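Xylooligosaccharide oxidase (Myceliophthora thermophila, PDB 5L6G) oxidises the C1 hydroxyl of xylooligosaccharides and some other sugars to lactones, using a bicovalently bound FAD and reducing oxygen to hydrogen peroxide. Local coordinates at residues Val118-Asp121 / Ile126-Val129; Val158-His163 / Phe223-Phe228; Val371-Tyr376 / Phe426-Gly431. All blocks are in the same frame, centred on the assembly; numbering follows the deposited sequence.

Contact 1: residues Val118-Asp121 / Ile126-Val129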
loop_
_atom_site.group_PDB
_atom_site.type_symbol
_atom_site.label_atom_id
_atom_site.label_comp_id
_atom_site.label_asym_id
_atom_site.label_seq_id
_atom_site.Cartn_x
_atom_site.Cartn_y
_atom_site.Cartn_z
ATOM N N VAL A 118 -13.783 11.644 9.406
ATOM C CA VAL A 118 -12.806 12.518 8.789
ATOM C C VAL A 118 -13.263 13.945 9.093
ATOM O O VAL A 118 -14.388 14.320 8.765
ATOM C CB VAL A 118 -12.729 12.271 7.263
ATOM C CG1 VAL A 118 -11.817 13.284 6.594
ATOM C CG2 VAL A 118 -12.228 10.852 6.972
ATOM N N THR A 119 -12.401 14.706 9.756
ATOM C CA THR A 119 -12.653 16.108 10.099
ATOM C C THR A 119 -11.601 16.915 9.379
ATOM O O THR A 119 -10.428 16.581 9.439
ATOM C CB THR A 119 -12.494 16.367 11.612
ATOM O OG1 THR A 119 -13.459 15.608 12.325
ATOM C CG2 THR A 119 -12.687 17.824 11.941
ATOM N N LEU A 120 -12.020 17.978 8.703
ATOM C CA LEU A 120 -11.087 18.856 8.033
ATOM C C LEU A 120 -11.165 20.224 8.672
ATOM O O LEU A 120 -12.233 20.811 8.759
ATOM C CB LEU A 120 -11.418 18.919 6.544
ATOM C CG LEU A 120 -10.544 19.805 5.655
ATOM C CD1 LEU A 120 -9.081 19.405 5.733
ATOM C CD2 LEU A 120 -11.065 19.727 4.230
ATOM N N ASP A 121 -10.026 20.711 9.153
ATOM C CA ASP A 121 -9.934 22.057 9.694
ATOM C C ASP A 121 -9.954 23.062 8.534
ATOM O O ASP A 121 -9.104 22.989 7.636
ATOM C CB ASP A 121 -8.647 22.194 10.506
ATOM C CG ASP A 121 -8.604 23.473 11.339
ATOM O OD1 ASP A 121 -8.527 24.569 10.763
ATOM O OD2 ASP A 121 -8.654 23.371 12.574
ATOM N N ILE A 126 -5.745 20.757 7.901
ATOM C CA ILE A 126 -5.292 19.489 8.461
ATOM C C ILE A 126 -6.515 18.605 8.660
ATOM O O ILE A 126 -7.508 19.041 9.254
ATOM C CB ILE A 126 -4.608 19.661 9.840
ATOM C CG1 ILE A 126 -3.414 20.608 9.751
ATOM C CG2 ILE A 126 -4.179 18.305 10.399
ATOM C CD1 ILE A 126 -2.253 20.109 8.938
ATOM N N ALA A 127 -6.448 17.373 8.171
ATOM C CA ALA A 127 -7.545 16.440 8.324
ATOM C C ALA A 127 -7.264 15.501 9.471
ATOM O O ALA A 127 -6.202 14.877 9.515
ATOM C CB ALA A 127 -7.745 15.626 7.059
ATOM N N THR A 128 -8.222 15.382 10.378
ATOM C CA THR A 128 -8.147 14.374 11.422
ATOM C C THR A 128 -8.922 13.138 10.966
ATOM O O THR A 128 -10.132 13.192 10.717
ATOM C CB THR A 128 -8.654 14.920 12.766
ATOM O OG1 THR A 128 -7.890 16.080 13.100
ATOM C CG2 THR A 128 -8.506 13.883 13.875
ATOM N N VAL A 129 -8.217 12.022 10.876
ATOM C CA VAL A 129 -8.752 10.858 10.207
ATOM C C VAL A 129 -8.700 9.668 11.144
ATOM O O VAL A 129 -7.634 9.270 11.590
ATOM C CB VAL A 129 -7.928 10.534 8.961
ATOM C CG1 VAL A 129 -8.461 9.278 8.287
ATOM C CG2 VAL A 129 -7.908 11.744 8.025
HETATM O O HOH W 1 -12.324 12.639 12.661
#
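Leu120 runs CG away from its own backbone N (chi1 180°), and chi2 then turns CD1 toward the neighbouring strand, where it rests 4.2 Å from Ala127 CB. Thr119 has its OG1 beside its own backbone N (chi1 -63°), from where it can share water 1 with Thr128 O, to which the water donates. The strands 118-120 and 127-129 form an antiparallel beta hairpin. Thr119 and Thr128 are the hydrogen-bonded pair: Thr119 N gives a nearly straight bond to Thr128 O at 2.9 Å, while Thr128 N reaches Thr119 O at 2.7 Å in the carbonyl plane, though bent to 148° at the hydrogen. Toward the turn, Asp121 N closes on Ile126 O at 3.0 Å, and Asp121 OD1 takes the backbone N of Glu123 and of Thr124. Val118 with Val129 and Leu120 with Ala127 are the non-hydrogen-bonded pairs on the other face, Val118 CG2 lying 4.3 Å from Val129 CG1. On that face Val118 and Ala127 meet helix 135-146. The hairpin is therefore two-sided: its threonine face carries a bridging water, its aliphatic face is turned to a helix, and Thr128 O is gripped by both a backbone N-H and a water.

Contact 2: residues Val158-His163 / Phe223-Phe228. With FAD (flavin-adenine dinucleotide), chain D.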
loop_
_atom_site.group_PDB
_atom_site.type_symbol
_atom_site.label_atom_id
_atom_site.label_comp_id
_atom_site.label_asym_id
_atom_site.label_seq_id
_atom_site.Cartn_x
_atom_site.Cartn_y
_atom_site.Cartn_z
ATOM N N VAL A 158 -9.699 0.540 0.400
ATOM C CA VAL A 158 -8.487 0.388 1.158
ATOM C C VAL A 158 -8.513 1.240 2.428
ATOM O O VAL A 158 -8.951 2.386 2.415
ATOM C CB VAL A 158 -7.260 0.712 0.310
ATOM C CG1 VAL A 158 -6.017 0.933 1.159
ATOM C CG2 VAL A 158 -7.026 -0.401 -0.691
ATOM N N GLY A 159 -8.059 0.650 3.530
ATOM C CA GLY A 159 -8.081 1.352 4.805
ATOM C C GLY A 159 -6.880 2.260 4.916
ATOM O O GLY A 159 -5.800 1.901 4.501
ATOM N N VAL A 160 -7.070 3.436 5.505
ATOM C CA VAL A 160 -5.957 4.376 5.694
ATOM C C VAL A 160 -4.889 3.800 6.631
ATOM O O VAL A 160 -3.707 4.126 6.525
ATOM C CB VAL A 160 -6.442 5.742 6.211
ATOM C CG1 VAL A 160 -6.931 5.681 7.652
ATOM C CG2 VAL A 160 -5.344 6.776 6.052
ATOM N N GLY A 161 -5.307 2.897 7.506
ATOM C CA GLY A 161 -4.402 2.325 8.488
ATOM C C GLY A 161 -3.226 1.602 7.881
ATOM O O GLY A 161 -2.057 1.999 8.066
ATOM N N GLY A 162 -3.500 0.547 7.136
ATOM C CA GLY A 162 -2.408 -0.240 6.561
ATOM C C GLY A 162 -1.747 0.519 5.434
ATOM O O GLY A 162 -0.537 0.461 5.219
ATOM N N HIS A 163 -2.554 1.252 4.701
ATOM C CA HIS A 163 -2.056 1.924 3.531
ATOM C C HIS A 163 -1.016 2.979 3.878
ATOM O O HIS A 163 0.099 2.934 3.342
ATOM C CB HIS A 163 -3.239 2.510 2.769
ATOM C CG HIS A 163 -2.876 3.127 1.464
ATOM N ND1 HIS A 163 -2.610 2.392 0.330
ATOM C CD2 HIS A 163 -2.792 4.429 1.103
ATOM C CE1 HIS A 163 -2.364 3.219 -0.671
ATOM N NE2 HIS A 163 -2.489 4.458 -0.227
ATOM N N PHE A 223 -5.094 9.622 13.002
ATOM C CA PHE A 223 -4.121 10.258 12.122
ATOM C C PHE A 223 -4.467 11.724 11.954
ATOM O O PHE A 223 -5.636 12.076 11.915
ATOM C CB PHE A 223 -4.184 9.668 10.695
ATOM C CG PHE A 223 -3.714 8.260 10.584
ATOM C CD1 PHE A 223 -4.582 7.209 10.813
ATOM C CD2 PHE A 223 -2.401 7.970 10.246
ATOM C CE1 PHE A 223 -4.149 5.902 10.701
ATOM C CE2 PHE A 223 -1.962 6.659 10.129
ATOM C CZ PHE A 223 -2.832 5.616 10.356
ATOM N N ARG A 224 -3.450 12.573 11.812
ATOM C CA ARG A 224 -3.646 13.897 11.214
ATOM C C ARG A 224 -2.873 13.931 9.933
ATOM O O ARG A 224 -1.691 13.562 9.896
ATOM C CB ARG A 224 -3.148 15.050 12.084
ATOM C CG ARG A 224 -4.218 15.718 12.902
ATOM C CD ARG A 224 -4.625 14.827 14.031
ATOM N NE ARG A 224 -3.457 14.248 14.677
ATOM C CZ ARG A 224 -3.508 13.278 15.591
ATOM N NH1 ARG A 224 -4.690 12.810 16.017
ATOM N NH2 ARG A 224 -2.365 12.823 16.109
ATOM N N PHE A 225 -3.541 14.379 8.884
ATOM C CA PHE A 225 -2.941 14.471 7.582
ATOM C C PHE A 225 -2.937 15.922 7.154
ATOM O O PHE A 225 -3.956 16.602 7.241
ATOM C CB PHE A 225 -3.758 13.665 6.567
ATOM C CG PHE A 225 -3.497 12.183 6.607
ATOM C CD1 PHE A 225 -2.483 11.619 5.842
ATOM C CD2 PHE A 225 -4.279 11.360 7.374
ATOM C CE1 PHE A 225 -2.243 10.249 5.868
ATOM C CE2 PHE A 225 -4.047 10.000 7.415
ATOM C CZ PHE A 225 -3.029 9.438 6.658
ATOM N N LYS A 226 -1.790 16.387 6.680
ATOM C CA LYS A 226 -1.752 17.579 5.849
ATOM C C LYS A 226 -2.456 17.280 4.519
ATOM O O LYS A 226 -2.635 16.113 4.123
ATOM C CB LYS A 226 -0.308 18.003 5.591
ATOM C CG LYS A 226 0.304 18.773 6.745
ATOM C CD LYS A 226 1.817 18.954 6.593
ATOM C CE LYS A 226 2.352 19.894 7.673
ATOM N NZ LYS A 226 3.850 19.856 7.783
ATOM N N THR A 227 -2.835 18.348 3.822
ATOM C CA THR A 227 -3.482 18.206 2.537
ATOM C C THR A 227 -2.931 19.233 1.561
ATOM O O THR A 227 -2.362 20.241 1.971
ATOM C CB THR A 227 -5.005 18.412 2.647
ATOM O OG1 THR A 227 -5.293 19.769 3.042
ATOM C CG2 THR A 227 -5.613 17.446 3.625
ATOM N N PHE A 228 -3.152 18.985 0.282
ATOM C CA PHE A 228 -2.920 19.991 -0.755
ATOM C C PHE A 228 -4.266 20.395 -1.343
ATOM O O PHE A 228 -5.250 19.679 -1.190
ATOM C CB PHE A 228 -1.955 19.495 -1.834
ATOM C CG PHE A 228 -2.388 18.230 -2.533
ATOM C CD1 PHE A 228 -3.208 18.278 -3.653
ATOM C CD2 PHE A 228 -1.922 16.979 -2.101
ATOM C CE1 PHE A 228 -3.577 17.113 -4.314
ATOM C CE2 PHE A 228 -2.291 15.813 -2.747
ATOM C CZ PHE A 228 -3.129 15.878 -3.854
HETATM P PA FAD D . -5.317 -4.134 6.777
HETATM O O1A FAD D . -6.453 -3.707 7.677
HETATM O O2A FAD D . -5.338 -5.550 6.297
HETATM O O5B FAD D . -3.939 -3.723 7.413
HETATM C C5B FAD D . -2.674 -3.955 6.787
HETATM C C4B FAD D . -1.577 -3.943 7.828
HETATM O O4B FAD D . -1.559 -2.672 8.481
HETATM C C3B FAD D . -1.790 -4.981 8.918
HETATM O O3B FAD D . -0.536 -5.409 9.404
HETATM C C2B FAD D . -2.499 -4.206 9.999
HETATM O O2B FAD D . -2.388 -4.793 11.290
HETATM C C1B FAD D . -1.833 -2.854 9.875
HETATM N N9A FAD D . -2.721 -1.797 10.363
HETATM C C8A FAD D . -3.958 -1.507 9.972
HETATM N N7A FAD D . -4.456 -0.467 10.683
HETATM C C5A FAD D . -3.484 -0.106 11.521
HETATM C C6A FAD D . -3.358 0.902 12.571
HETATM N N6A FAD D . -4.412 1.717 12.767
HETATM N N1A FAD D . -2.202 0.938 13.265
HETATM C C2A FAD D . -1.171 0.123 13.030
HETATM N N3A FAD D . -1.222 -0.841 12.063
HETATM C C4A FAD D . -2.349 -0.975 11.311
HETATM N N1 FAD D . -1.452 -0.017 -2.316
HETATM C C2 FAD D . -0.820 1.042 -2.915
HETATM O O2 FAD D . 0.291 1.430 -2.458
HETATM N N3 FAD D . -1.392 1.692 -3.959
HETATM C C4 FAD D . -2.603 1.347 -4.460
HETATM O O4 FAD D . -3.147 1.941 -5.433
HETATM C C4X FAD D . -3.341 0.210 -3.871
HETATM N N5 FAD D . -4.562 -0.211 -4.313
HETATM C C5X FAD D . -5.256 -1.259 -3.731
HETATM C C6 FAD D . -6.522 -1.664 -4.174
HETATM C C7 FAD D . -7.169 -2.746 -3.556
HETATM C C7M FAD D . -8.521 -3.163 -4.078
HETATM C C8 FAD D . -6.548 -3.454 -2.383
HETATM C C8M FAD D . -7.261 -4.583 -1.647
HETATM C C9 FAD D . -5.297 -3.024 -1.954
HETATM C C9A FAD D . -4.616 -1.969 -2.587
HETATM N N10 FAD D . -3.329 -1.536 -2.170
HETATM C C10 FAD D . -2.655 -0.465 -2.761
HETATM C "C1'" FAD D . -2.622 -2.175 -1.067
HETATM C "C2'" FAD D . -2.884 -1.506 0.245
HETATM O "O2'" FAD D . -2.085 -0.321 0.285
HETATM C "C3'" FAD D . -2.390 -2.465 1.314
HETATM O "O3'" FAD D . -3.051 -3.733 1.214
HETATM C "C4'" FAD D . -2.663 -1.842 2.685
HETATM O "O4'" FAD D . -1.657 -2.290 3.605
HETATM C "C5'" FAD D . -4.054 -2.208 3.138
HETATM O "O5'" FAD D . -4.449 -1.350 4.211
HETATM P P FAD D . -5.714 -1.780 5.051
HETATM O O1P FAD D . -5.882 -0.902 6.251
HETATM O O2P FAD D . -6.895 -1.930 4.146
HETATM O O3P FAD D . -5.346 -3.298 5.405
#
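The glycine-rich turn and helix N-terminus that hold one phosphate of the FAD pyrophosphate in this PCMH-type domain back onto strand 219-229 through Val160, Gly161 and two phenylalanines. Val160 CG2 lies 3.6 Å from Phe225 CZ, and Val160 CG1 lies 4.1 Å from Phe223 CE1. With chi1 at 70°, CG1 sits between the backbone N and the carbonyl carbon, which leaves one methyl for each ring. Phe223 CZ also meets Gly161 CA. Away from the strand, Gly159 N, at the N-cap position, donates to FAD O2P at 2.9 Å, and Gly162 N donates to FAD O1P at the same length. Gly159, Gly161 and Gly162, lacking a CB, let the cofactor lie close against the backbone. Val158 CG2 touches the flavin at C9, 3.4 Å away. His163 ND1 shares a hydrogen bond with FAD O2' at 2.8 Å, while NE2 is paired with Gly153 N. Were an alanine to stand at His163, the ribityl O2' and Gly153 N would probably each lose this partner, and a gap would open beside the flavin's C2. The turn thus has two chemistries: backbone N-H groups at a helix start, which would favour the negative phosphate, and a buried apolar side against the sheet.

Contact 3: residues Val371-Tyr376 / Phe426-Gly431. With XYP (beta-D-xylopyranose), chain I; XYP (beta-D-xylopyranose), chain H.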
loop_
_atom_site.group_PDB
_atom_site.type_symbol
_atom_site.label_atom_id
_atom_site.label_comp_id
_atom_site.label_asym_id
_atom_site.label_seq_id
_atom_site.Cartn_x
_atom_site.Cartn_y
_atom_site.Cartn_z
ATOM N N VAL A 371 0.114 -18.407 -18.869
ATOM C CA VAL A 371 -0.523 -18.799 -17.624
ATOM C C VAL A 371 -2.034 -18.637 -17.741
ATOM O O VAL A 371 -2.524 -17.561 -18.122
ATOM C CB VAL A 371 -0.028 -17.957 -16.434
ATOM C CG1 VAL A 371 -0.844 -18.277 -15.197
ATOM C CG2 VAL A 371 1.455 -18.184 -16.198
ATOM N N ARG A 372 -2.761 -19.691 -17.396
ATOM C CA ARG A 372 -4.199 -19.751 -17.681
ATOM C C ARG A 372 -5.034 -19.214 -16.511
ATOM O O ARG A 372 -6.093 -19.755 -16.177
ATOM C CB ARG A 372 -4.607 -21.171 -18.088
ATOM C CG ARG A 372 -3.883 -21.639 -19.337
ATOM C CD ARG A 372 -4.073 -23.116 -19.623
ATOM N NE ARG A 372 -3.173 -23.520 -20.691
ATOM C CZ ARG A 372 -3.516 -23.804 -21.950
ATOM N NH1 ARG A 372 -4.793 -23.759 -22.367
ATOM N NH2 ARG A 372 -2.557 -24.140 -22.812
ATOM N N ARG A 373 -4.554 -18.117 -15.937
ATOM C CA ARG A 373 -5.246 -17.384 -14.896
ATOM C C ARG A 373 -5.147 -15.892 -15.160
ATOM O O ARG A 373 -4.280 -15.438 -15.903
ATOM C CB ARG A 373 -4.604 -17.676 -13.541
ATOM C CG ARG A 373 -4.680 -19.130 -13.135
ATOM C CD ARG A 373 -4.169 -19.290 -11.710
ATOM N NE ARG A 373 -2.754 -18.942 -11.556
ATOM C CZ ARG A 373 -1.730 -19.757 -11.810
ATOM N NH1 ARG A 373 -1.931 -20.997 -12.298
ATOM N NH2 ARG A 373 -0.480 -19.330 -11.610
ATOM N N SER A 374 -6.025 -15.133 -14.521
ATOM C CA SER A 374 -6.034 -13.673 -14.629
ATOM C C SER A 374 -4.903 -13.002 -13.849
ATOM O O SER A 374 -5.072 -12.619 -12.673
ATOM C CB SER A 374 -7.361 -13.118 -14.113
ATOM O OG SER A 374 -8.445 -13.590 -14.866
ATOM N N TRP A 375 -3.793 -12.752 -14.517
ATOM C CA TRP A 375 -2.676 -12.105 -13.895
ATOM C C TRP A 375 -2.480 -10.701 -14.481
ATOM O O TRP A 375 -2.963 -10.406 -15.570
ATOM C CB TRP A 375 -1.419 -12.945 -14.051
ATOM C CG TRP A 375 -0.986 -13.084 -15.467
ATOM C CD1 TRP A 375 -1.316 -14.082 -16.325
ATOM C CD2 TRP A 375 -0.172 -12.172 -16.203
ATOM N NE1 TRP A 375 -0.754 -13.861 -17.547
ATOM C CE2 TRP A 375 -0.044 -12.688 -17.497
ATOM C CE3 TRP A 375 0.468 -10.964 -15.887
ATOM C CZ2 TRP A 375 0.710 -12.048 -18.482
ATOM C CZ3 TRP A 375 1.192 -10.335 -16.841
ATOM C CH2 TRP A 375 1.322 -10.873 -18.128
ATOM N N TYR A 376 -1.827 -9.831 -13.719
ATOM C CA TYR A 376 -1.339 -8.561 -14.265
ATOM C C TYR A 376 -0.034 -8.182 -13.609
ATOM O O TYR A 376 0.323 -8.715 -12.548
ATOM C CB TYR A 376 -2.363 -7.417 -14.139
ATOM C CG TYR A 376 -2.731 -6.968 -12.728
ATOM C CD1 TYR A 376 -1.878 -6.132 -11.991
ATOM C CD2 TYR A 376 -3.947 -7.331 -12.154
ATOM C CE1 TYR A 376 -2.219 -5.699 -10.712
ATOM C CE2 TYR A 376 -4.294 -6.885 -10.871
ATOM C CZ TYR A 376 -3.411 -6.078 -10.164
ATOM O OH TYR A 376 -3.716 -5.636 -8.887
ATOM N N PHE A 426 2.211 -20.611 -7.286
ATOM C CA PHE A 426 3.164 -19.628 -6.775
ATOM C C PHE A 426 4.428 -19.565 -7.616
ATOM O O PHE A 426 5.058 -18.535 -7.679
ATOM C CB PHE A 426 3.516 -19.922 -5.321
ATOM C CG PHE A 426 2.314 -20.132 -4.463
ATOM C CD1 PHE A 426 1.594 -19.049 -4.007
ATOM C CD2 PHE A 426 1.868 -21.421 -4.165
ATOM C CE1 PHE A 426 0.471 -19.224 -3.236
ATOM C CE2 PHE A 426 0.741 -21.605 -3.396
ATOM C CZ PHE A 426 0.034 -20.511 -2.940
ATOM N N ALA A 427 4.797 -20.676 -8.243
ATOM C CA ALA A 427 6.017 -20.741 -9.046
ATOM C C ALA A 427 5.987 -19.718 -10.181
ATOM O O ALA A 427 7.037 -19.257 -10.638
ATOM C CB ALA A 427 6.208 -22.134 -9.597
ATOM N N PHE A 428 4.797 -19.355 -10.627
ATOM C CA PHE A 428 4.673 -18.366 -11.721
ATOM C C PHE A 428 5.256 -17.002 -11.304
ATOM O O PHE A 428 6.254 -16.551 -11.855
ATOM C CB PHE A 428 3.213 -18.265 -12.214
ATOM C CG PHE A 428 2.905 -17.006 -12.985
ATOM C CD1 PHE A 428 3.812 -16.494 -13.905
ATOM C CD2 PHE A 428 1.690 -16.352 -12.816
ATOM C CE1 PHE A 428 3.531 -15.310 -14.596
ATOM C CE2 PHE A 428 1.406 -15.187 -13.521
ATOM C CZ PHE A 428 2.328 -14.665 -14.401
ATOM N N LEU A 429 4.645 -16.323 -10.353
ATOM C CA LEU A 429 5.226 -15.058 -9.914
ATOM C C LEU A 429 6.599 -15.228 -9.292
ATOM O O LEU A 429 7.439 -14.339 -9.432
ATOM C CB LEU A 429 4.299 -14.305 -8.973
ATOM C CG LEU A 429 2.988 -13.882 -9.626
ATOM C CD1 LEU A 429 2.206 -13.020 -8.652
ATOM C CD2 LEU A 429 3.195 -13.163 -10.962
ATOM N N ASP A 430 6.853 -16.353 -8.617
ATOM C CA ASP A 430 8.175 -16.565 -8.020
ATOM C C ASP A 430 9.270 -16.552 -9.079
ATOM O O ASP A 430 10.345 -15.963 -8.868
ATOM C CB ASP A 430 8.229 -17.879 -7.209
ATOM C CG ASP A 430 7.462 -17.781 -5.891
ATOM O OD1 ASP A 430 7.028 -16.651 -5.552
ATOM O OD2 ASP A 430 7.282 -18.833 -5.208
ATOM N N GLY A 431 9.006 -17.221 -10.198
ATOM C CA GLY A 431 9.958 -17.318 -11.275
ATOM C C GLY A 431 10.159 -15.957 -11.928
ATOM O O GLY A 431 11.270 -15.607 -12.328
HETATM O O1 XYP I . 0.174 -18.383 1.425
HETATM C C1 XYP I . 1.513 -18.614 1.055
HETATM C C2 XYP I . 1.699 -20.111 0.800
HETATM C C3 XYP I . 3.116 -20.346 0.337
HETATM C C4 XYP I . 3.355 -19.522 -0.912
HETATM C C5 XYP I . 3.072 -18.061 -0.642
HETATM O O2 XYP I . 1.421 -20.890 1.979
HETATM O O3 XYP I . 3.323 -21.719 0.015
HETATM O O4 XYP I . 4.706 -19.723 -1.314
HETATM O O5 XYP I . 1.745 -17.890 -0.141
HETATM O O1 XYP H . -1.587 -0.844 -7.316
HETATM C C1 XYP H . -2.972 -1.167 -7.211
HETATM C C2 XYP H . -3.689 -0.709 -8.480
HETATM C C3 XYP H . -5.129 -1.208 -8.510
HETATM C C4 XYP H . -5.168 -2.715 -8.278
HETATM C C5 XYP H . -4.405 -3.093 -7.003
HETATM O O2 XYP H . -3.671 0.718 -8.502
HETATM O O3 XYP H . -5.776 -0.817 -9.733
HETATM O O4 XYP H . -6.524 -3.147 -8.107
HETATM O O5 XYP H . -3.081 -2.567 -7.008
#
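Phe428 carries the aromatic and apolar part of this contact, reaching from helix 426-437 to the chain that leads into strand 374-381. CG stands anti to the backbone N (chi1 161°), which extends the ring toward Val371 and Trp375. Its edge turns to the face of Trp375 in an edge-to-face pair: the centroid of the phenyl ring is 5.1 Å from that of the five-membered indole ring, with the planes at 75°. Phe428 CE2 also meets Trp375 CB at 3.6 Å, near the plane of the phenyl ring. Trp432, from the next turn of the helix, makes a further edge-to-face pair with Trp375.

A CH-pi contact covers one face of Phe428, where Val371 CG2 stands 3.6 Å from the ring centroid and almost on its normal. Leu429 CD2 lies over the opposite face, toward the rim, so the ring is clamped between two aliphatic groups.

Among the charged groups, Arg373 bends at chi3 and brings NH2 to 3.9 Å from Phe428 CD2, the guanidinium and ring planes 61° apart. A salt bridge from Arg373 NE to Asp415 holds the guanidinium, while Val371 CG1 covers the centre of one of its faces.

Tyr376 and Phe426 turn away from the interface, each to a different bound xylose. Phe426 lays its ring face against C4 of the xylose in chain I, 3.6 Å from CD1 to that atom. Tyr376 OH comes 3.2 Å from C5 of the xylose in chain H and makes a weak hydrogen bond to the substrate-binding Glu412.

The arrangement is helix-on-sheet packing: Phe428 seats helix 426-437 on the loop 371-373 and on Trp375, at the start of a strand of the eight-stranded antiparallel sheet whose Tyr376 lines the active-site xylose pocket.

How the contacts relate
Contacts 1 and 2 are neighbours in one antiparallel sheet, their centres 10 Å apart. Strand 127-129 pairs with strand 219-229, and the probable hydrogen bonds Ala127 N to Phe225 O and Val129 N to Phe223 O, each 2.8 Å, join them directly. A layered path thus runs from the outer hairpin through the phenylalanine strand to the turn that binds FAD. Contact 3 borders the eight-stranded antiparallel sheet, across the centre of the chain: its centre is 32 Å from that of contact 2 and 41 Å from that of contact 1. The nearest atoms of contacts 2 and 3 are about 10 Å apart, and the flavin, held by His163, meets the chain H xylose, bordered by Tyr376, between them.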